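Local coordinates for endo-beta-1,4-glucanase (Ampullaria crossean, PDB 5XBU), which probably hydrolyses internal beta-1,4-glucosidic bonds of cellulose, as a family 45 glycoside hydrolase, at residues A[79-84]-A[165-170]; A[14-19]-A[128-133]. All blocks are in the same frame, centred on the assembly; numbering follows the deposited sequence. Where two conformers were deposited one is given.

Contact 1 of 2, residues A[79-84]-A[165-170]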
loop_
_atom_site.group_PDB
_atom_site.type_symbol
_atom_site.label_atom_id
_atom_site.label_comp_id
_atom_site.label_asym_id
_atom_site.label_seq_id
_atom_site.Cartn_x
_atom_site.Cartn_y
_atom_site.Cartn_z
ATOM N N GLY A 79 -10.845 1.734 1.435
ATOM C CA GLY A 79 -11.375 1.110 2.613
ATOM C C GLY A 79 -11.075 -0.357 2.768
ATOM O O GLY A 79 -11.417 -0.937 3.812
ATOM N N LYS A 80 -10.414 -0.983 1.798
ATOM C CA LYS A 80 -9.938 -2.353 1.997
ATOM C C LYS A 80 -8.763 -2.339 2.950
ATOM O O LYS A 80 -8.051 -1.353 3.059
ATOM C CB LYS A 80 -9.457 -2.980 0.672
ATOM C CG LYS A 80 -10.528 -3.187 -0.375
ATOM C CD LYS A 80 -11.451 -4.315 0.053
ATOM C CE LYS A 80 -12.338 -4.773 -1.097
ATOM N NZ LYS A 80 -11.582 -5.481 -2.209
ATOM N N CYS A 81 -8.557 -3.457 3.628
ATOM C CA CYS A 81 -7.376 -3.645 4.451
ATOM C C CYS A 81 -6.505 -4.755 3.879
ATOM O O CYS A 81 -6.988 -5.743 3.308
ATOM C CB CYS A 81 -7.752 -3.968 5.899
ATOM S SG CYS A 81 -8.364 -2.486 6.759
ATOM N N VAL A 82 -5.201 -4.568 4.038
ATOM C CA VAL A 82 -4.203 -5.516 3.582
ATOM C C VAL A 82 -3.273 -5.845 4.751
ATOM O O VAL A 82 -2.837 -4.949 5.482
ATOM C CB VAL A 82 -3.410 -5.008 2.356
ATOM C CG1 VAL A 82 -4.330 -4.906 1.136
ATOM C CG2 VAL A 82 -2.669 -3.732 2.602
ATOM N N ARG A 83 -2.980 -7.128 4.923
ATOM C CA ARG A 83 -1.972 -7.560 5.878
ATOM C C ARG A 83 -0.672 -7.704 5.115
ATOM O O ARG A 83 -0.626 -8.389 4.083
ATOM C CB ARG A 83 -2.343 -8.891 6.521
ATOM C CG ARG A 83 -1.253 -9.383 7.472
ATOM C CD ARG A 83 -1.609 -10.641 8.220
ATOM N NE ARG A 83 -2.736 -10.433 9.126
ATOM C CZ ARG A 83 -3.911 -11.025 8.991
ATOM N NH1 ARG A 83 -4.115 -11.866 7.986
ATOM N NH2 ARG A 83 -4.877 -10.785 9.868
ATOM N N LEU A 84 0.363 -7.032 5.606
ATOM C CA LEU A 84 1.682 -7.037 5.009
ATOM C C LEU A 84 2.652 -7.724 5.963
ATOM O O LEU A 84 2.778 -7.312 7.124
ATOM C CB LEU A 84 2.153 -5.630 4.695
ATOM C CG LEU A 84 1.181 -4.784 3.858
ATOM C CD1 LEU A 84 1.829 -3.472 3.487
ATOM C CD2 LEU A 84 0.752 -5.532 2.597
ATOM N N VAL A 165 -7.556 -8.561 3.962
ATOM C CA VAL A 165 -8.138 -9.117 5.180
ATOM C C VAL A 165 -9.282 -8.213 5.605
ATOM O O VAL A 165 -9.301 -7.021 5.278
ATOM C CB VAL A 165 -7.087 -9.203 6.320
ATOM C CG1 VAL A 165 -5.947 -10.104 5.935
ATOM C CG2 VAL A 165 -6.517 -7.827 6.676
ATOM N N PRO A 166 -10.227 -8.736 6.373
ATOM C CA PRO A 166 -11.215 -7.845 6.985
ATOM C C PRO A 166 -10.522 -6.780 7.825
ATOM O O PRO A 166 -9.551 -7.046 8.533
ATOM C CB PRO A 166 -12.045 -8.785 7.866
ATOM C CG PRO A 166 -11.810 -10.129 7.319
ATOM C CD PRO A 166 -10.447 -10.147 6.725
ATOM N N CYS A 167 -11.026 -5.556 7.772
ATOM C CA CYS A 167 -10.413 -4.502 8.571
ATOM C C CYS A 167 -10.679 -4.704 10.056
ATOM O O CYS A 167 -11.777 -5.097 10.450
ATOM C CB CYS A 167 -10.921 -3.114 8.183
ATOM S SG CYS A 167 -10.387 -2.558 6.552
ATOM N N PRO A 168 -9.700 -4.404 10.899
ATOM C CA PRO A 168 -9.955 -4.318 12.327
ATOM C C PRO A 168 -11.084 -3.323 12.589
ATOM O O PRO A 168 -11.297 -2.370 11.832
ATOM C CB PRO A 168 -8.612 -3.826 12.869
ATOM C CG PRO A 168 -7.572 -4.339 11.831
ATOM C CD PRO A 168 -8.303 -4.080 10.562
ATOM N N GLY A 169 -11.803 -3.544 13.692
ATOM C CA GLY A 169 -13.011 -2.769 13.928
ATOM C C GLY A 169 -12.770 -1.274 14.023
ATOM O O GLY A 169 -13.592 -0.475 13.579
ATOM N N ASP A 170 -11.646 -0.867 14.607
ATOM C CA ASP A 170 -11.396 0.565 14.725
ATOM C C ASP A 170 -11.194 1.203 13.357
ATOM O O ASP A 170 -11.674 2.315 13.110
ATOM C CB ASP A 170 -10.193 0.841 15.618
ATOM C CG ASP A 170 -8.898 0.318 15.033
ATOM O OD1 ASP A 170 -8.795 -0.907 14.824
ATOM O OD2 ASP A 170 -7.981 1.131 14.797
HETATM O O HOH W 1 -10.593 -5.508 3.441
#
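C81 and C167 are joined by a disulfide in the double-psi beta-barrel expected of a family 45 glucanase; C81 lies where strand 81-86 begins, C167 on the link that follows strand 160-165, its antiparallel neighbour. Both cysteines hold SG beside their own backbone N (chi1 -74° and -69°), which turns the two sulfurs onto each other. The bridge closes at 2.0 Å from C81 SG to C167 SG, with a chi3 of 104°. V165 lies alongside this bridge, its CG2 4.1 Å from C81 CB. Its other methyl meets R83, the two side chains crossing at about a right angle: in the conformer given here, one of two, V165 CG1 lies over one face of the R83 guanidinium, 3.3 Å from NH1. A bend at chi3 brings the group there, and NH1 also forms a salt bridge with E163. From V165 the chain runs through P166 and C167 to helix 169-175, with P168 at the N-cap position. V165 N donates to C81 O at 2.9 Å, and a water bridges the same two residues, accepting from C81 N at 2.9 Å and donating to V165 O at 2.7 Å.

Contact 2 of 2, residues A[14-19]-A[128-133]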
loop_
_atom_site.group_PDB
_atom_site.type_symbol
_atom_site.label_atom_id
_atom_site.label_comp_id
_atom_site.label_asym_id
_atom_site.label_seq_id
_atom_site.Cartn_x
_atom_site.Cartn_y
_atom_site.Cartn_z
ATOM N N HIS A 14 5.813 -15.796 -15.032
ATOM C CA HIS A 14 5.168 -14.619 -15.597
ATOM C C HIS A 14 5.794 -13.334 -15.095
ATOM O O HIS A 14 5.272 -12.258 -15.372
ATOM C CB HIS A 14 3.675 -14.635 -15.285
ATOM C CG HIS A 14 3.019 -15.892 -15.732
ATOM N ND1 HIS A 14 2.680 -16.914 -14.871
ATOM C CD2 HIS A 14 2.743 -16.342 -16.975
ATOM C CE1 HIS A 14 2.178 -17.923 -15.563
ATOM N NE2 HIS A 14 2.193 -17.596 -16.845
ATOM N N GLY A 15 6.893 -13.437 -14.338
ATOM C CA GLY A 15 7.601 -12.293 -13.826
ATOM C C GLY A 15 7.130 -11.768 -12.488
ATOM O O GLY A 15 7.700 -10.798 -11.996
ATOM N N VAL A 16 6.128 -12.381 -11.884
ATOM C CA VAL A 16 5.551 -11.870 -10.644
ATOM C C VAL A 16 6.339 -12.457 -9.472
ATOM O O VAL A 16 6.436 -13.677 -9.324
ATOM C CB VAL A 16 4.074 -12.242 -10.534
ATOM C CG1 VAL A 16 3.529 -11.772 -9.212
ATOM C CG2 VAL A 16 3.287 -11.600 -11.683
ATOM N N ARG A 17 6.867 -11.590 -8.616
ATOM C CA ARG A 17 7.611 -12.068 -7.459
ATOM C C ARG A 17 6.673 -12.638 -6.409
ATOM O O ARG A 17 5.671 -12.006 -6.035
ATOM C CB ARG A 17 8.482 -10.950 -6.893
ATOM C CG ARG A 17 9.695 -10.685 -7.768
ATOM C CD ARG A 17 10.571 -9.608 -7.175
ATOM N NE ARG A 17 11.723 -9.293 -8.010
ATOM C CZ ARG A 17 12.922 -9.867 -7.916
ATOM N NH1 ARG A 17 13.141 -10.841 -7.042
ATOM N NH2 ARG A 17 13.883 -9.447 -8.706
ATOM N N ARG A 18 7.005 -13.844 -5.944
ATOM C CA ARG A 18 6.197 -14.580 -4.987
ATOM C C ARG A 18 7.091 -15.196 -3.929
ATOM O O ARG A 18 8.292 -15.353 -4.123
ATOM C CB ARG A 18 5.408 -15.684 -5.679
ATOM C CG ARG A 18 4.477 -15.112 -6.789
ATOM C CD ARG A 18 3.567 -16.188 -7.345
ATOM N NE ARG A 18 2.722 -15.626 -8.408
ATOM C CZ ARG A 18 1.594 -14.921 -8.247
ATOM N NH1 ARG A 18 1.104 -14.677 -7.037
ATOM N NH2 ARG A 18 0.956 -14.447 -9.323
ATOM N N PHE A 19 6.477 -15.610 -2.827
ATOM C CA PHE A 19 7.221 -16.173 -1.700
ATOM C C PHE A 19 6.357 -17.266 -1.116
ATOM O O PHE A 19 5.289 -16.970 -0.585
ATOM C CB PHE A 19 7.509 -15.065 -0.681
ATOM C CG PHE A 19 8.356 -15.465 0.477
ATOM C CD1 PHE A 19 9.732 -15.421 0.386
ATOM C CD2 PHE A 19 7.778 -15.763 1.698
ATOM C CE1 PHE A 19 10.509 -15.726 1.473
ATOM C CE2 PHE A 19 8.534 -16.056 2.781
ATOM C CZ PHE A 19 9.892 -16.045 2.662
ATOM N N GLY A 128 -3.083 -10.107 -10.564
ATOM C CA GLY A 128 -3.708 -11.180 -11.333
ATOM C C GLY A 128 -3.456 -11.103 -12.807
ATOM O O GLY A 128 -3.744 -12.069 -13.530
ATOM N N THR A 129 -2.924 -9.985 -13.274
ATOM C CA THR A 129 -2.692 -9.800 -14.689
ATOM C C THR A 129 -1.232 -9.881 -15.062
ATOM O O THR A 129 -0.892 -9.628 -16.226
ATOM C CB THR A 129 -3.279 -8.492 -15.212
ATOM O OG1 THR A 129 -2.609 -7.376 -14.611
ATOM C CG2 THR A 129 -4.768 -8.425 -14.964
ATOM N N ASN A 130 -0.360 -10.214 -14.105
ATOM C CA ASN A 130 1.069 -10.423 -14.363
ATOM C C ASN A 130 1.784 -9.157 -14.806
ATOM O O ASN A 130 2.826 -9.226 -15.483
ATOM C CB ASN A 130 1.322 -11.584 -15.317
ATOM C CG ASN A 130 0.697 -12.853 -14.814
ATOM O OD1 ASN A 130 0.776 -13.157 -13.645
ATOM N ND2 ASN A 130 0.080 -13.609 -15.694
ATOM N N HIS A 131 1.258 -7.999 -14.432
ATOM C CA HIS A 131 1.974 -6.755 -14.620
ATOM C C HIS A 131 2.689 -6.397 -13.324
ATOM O O HIS A 131 2.136 -6.530 -12.233
ATOM C CB HIS A 131 0.991 -5.655 -14.990
ATOM C CG HIS A 131 0.421 -5.825 -16.358
ATOM N ND1 HIS A 131 -0.783 -6.450 -16.627
ATOM C CD2 HIS A 131 0.921 -5.447 -17.547
ATOM C CE1 HIS A 131 -0.984 -6.459 -17.937
ATOM N NE2 HIS A 131 0.022 -5.828 -18.509
ATOM N N VAL A 132 3.937 -5.952 -13.453
ATOM C CA VAL A 132 4.761 -5.686 -12.284
ATOM C C VAL A 132 5.421 -4.320 -12.399
ATOM O O VAL A 132 5.504 -3.717 -13.479
ATOM C CB VAL A 132 5.829 -6.787 -12.079
ATOM C CG1 VAL A 132 5.168 -8.077 -11.766
ATOM C CG2 VAL A 132 6.790 -6.871 -13.279
ATOM N N ASN A 133 5.890 -3.818 -11.252
ATOM C CA ASN A 133 6.713 -2.623 -11.255
ATOM C C ASN A 133 8.146 -2.948 -11.671
ATOM O O ASN A 133 8.484 -4.093 -11.974
ATOM C CB ASN A 133 6.643 -1.838 -9.931
ATOM C CG ASN A 133 7.209 -2.571 -8.732
ATOM O OD1 ASN A 133 7.962 -3.532 -8.855
ATOM N ND2 ASN A 133 6.832 -2.101 -7.546
HETATM O O HOH W 2 5.099 -9.648 -16.555
HETATM O O HOH W 3 1.625 -15.168 -11.942
#
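H14 and N130 carry matching first torsions, chi1 -55° and -56°, each placing CG beside its own backbone N, and the imidazole and the carboxamide come together with their planes only 9° apart. The amide lies across the CB–CG end of H14 rather than over the middle of the ring. N130 CG is 3.5 Å from H14 CB, whereas N130 ND2 approaches the ring obliquely, 3.7 Å from H14 CG. No direct hydrogen bond spans the two segments, so the side-chain approach is one of van der Waals contact.

V16 meets the same amide from another direction, its side chain crossing that of N130 at about a right angle, with V16 CG2 3.5 Å from N130 OD1. That methyl also reaches V132, whose CG1 lies 4.0 Å from V16 CG2 and packs against the carbonyl of G15 as well.

Polar links across the contact run through water. One water donates to H14 O at 2.9 Å and also to N130 O. A second donates to N130 OD1 and accepts from R18 NH2 at 2.8 Å, lying in the guanidinium plane at its edge. The R18 group is steadied further by V16 CG1 over one face, toward its rim, and by a salt bridge from NE to D12. D12 also accepts from the backbone N of H14 and of V16, which ties down the turn ahead of strand 17-19. Within the other segment, H131 ND1 donates to T129 OG1 in the ring plane.

The arrangement is a water-bridged surface contact between two loops: the connection between the antiparallel strands 10-11 and 17-19 of a beta-hairpin, and the long loop joining helix 118-121 to strand 140-144 of the barrel.

The two contacts lie on separate parts of the molecule, their centres 23 Å apart and their nearest atoms about 10 Å apart, with no touch between them. Both reach the same mixed sheet: contact 1 through strand 81-86 and the end of strand 160-165, contact 2 through strand 17-19. Strand 22-30 connects them, pairing antiparallel with both 17-19 and 160-165. Along the chain the segments alternate, in the order 14-19, 79-84, 128-133, 165-170, so each contact spans a segment of the other. Contact 1 covalently fastens strand 81-86 to the link between strand 160-165 and helix 169-175, while contact 2 joins peripheral loops through the H14–N130 approach, methyl packing and water.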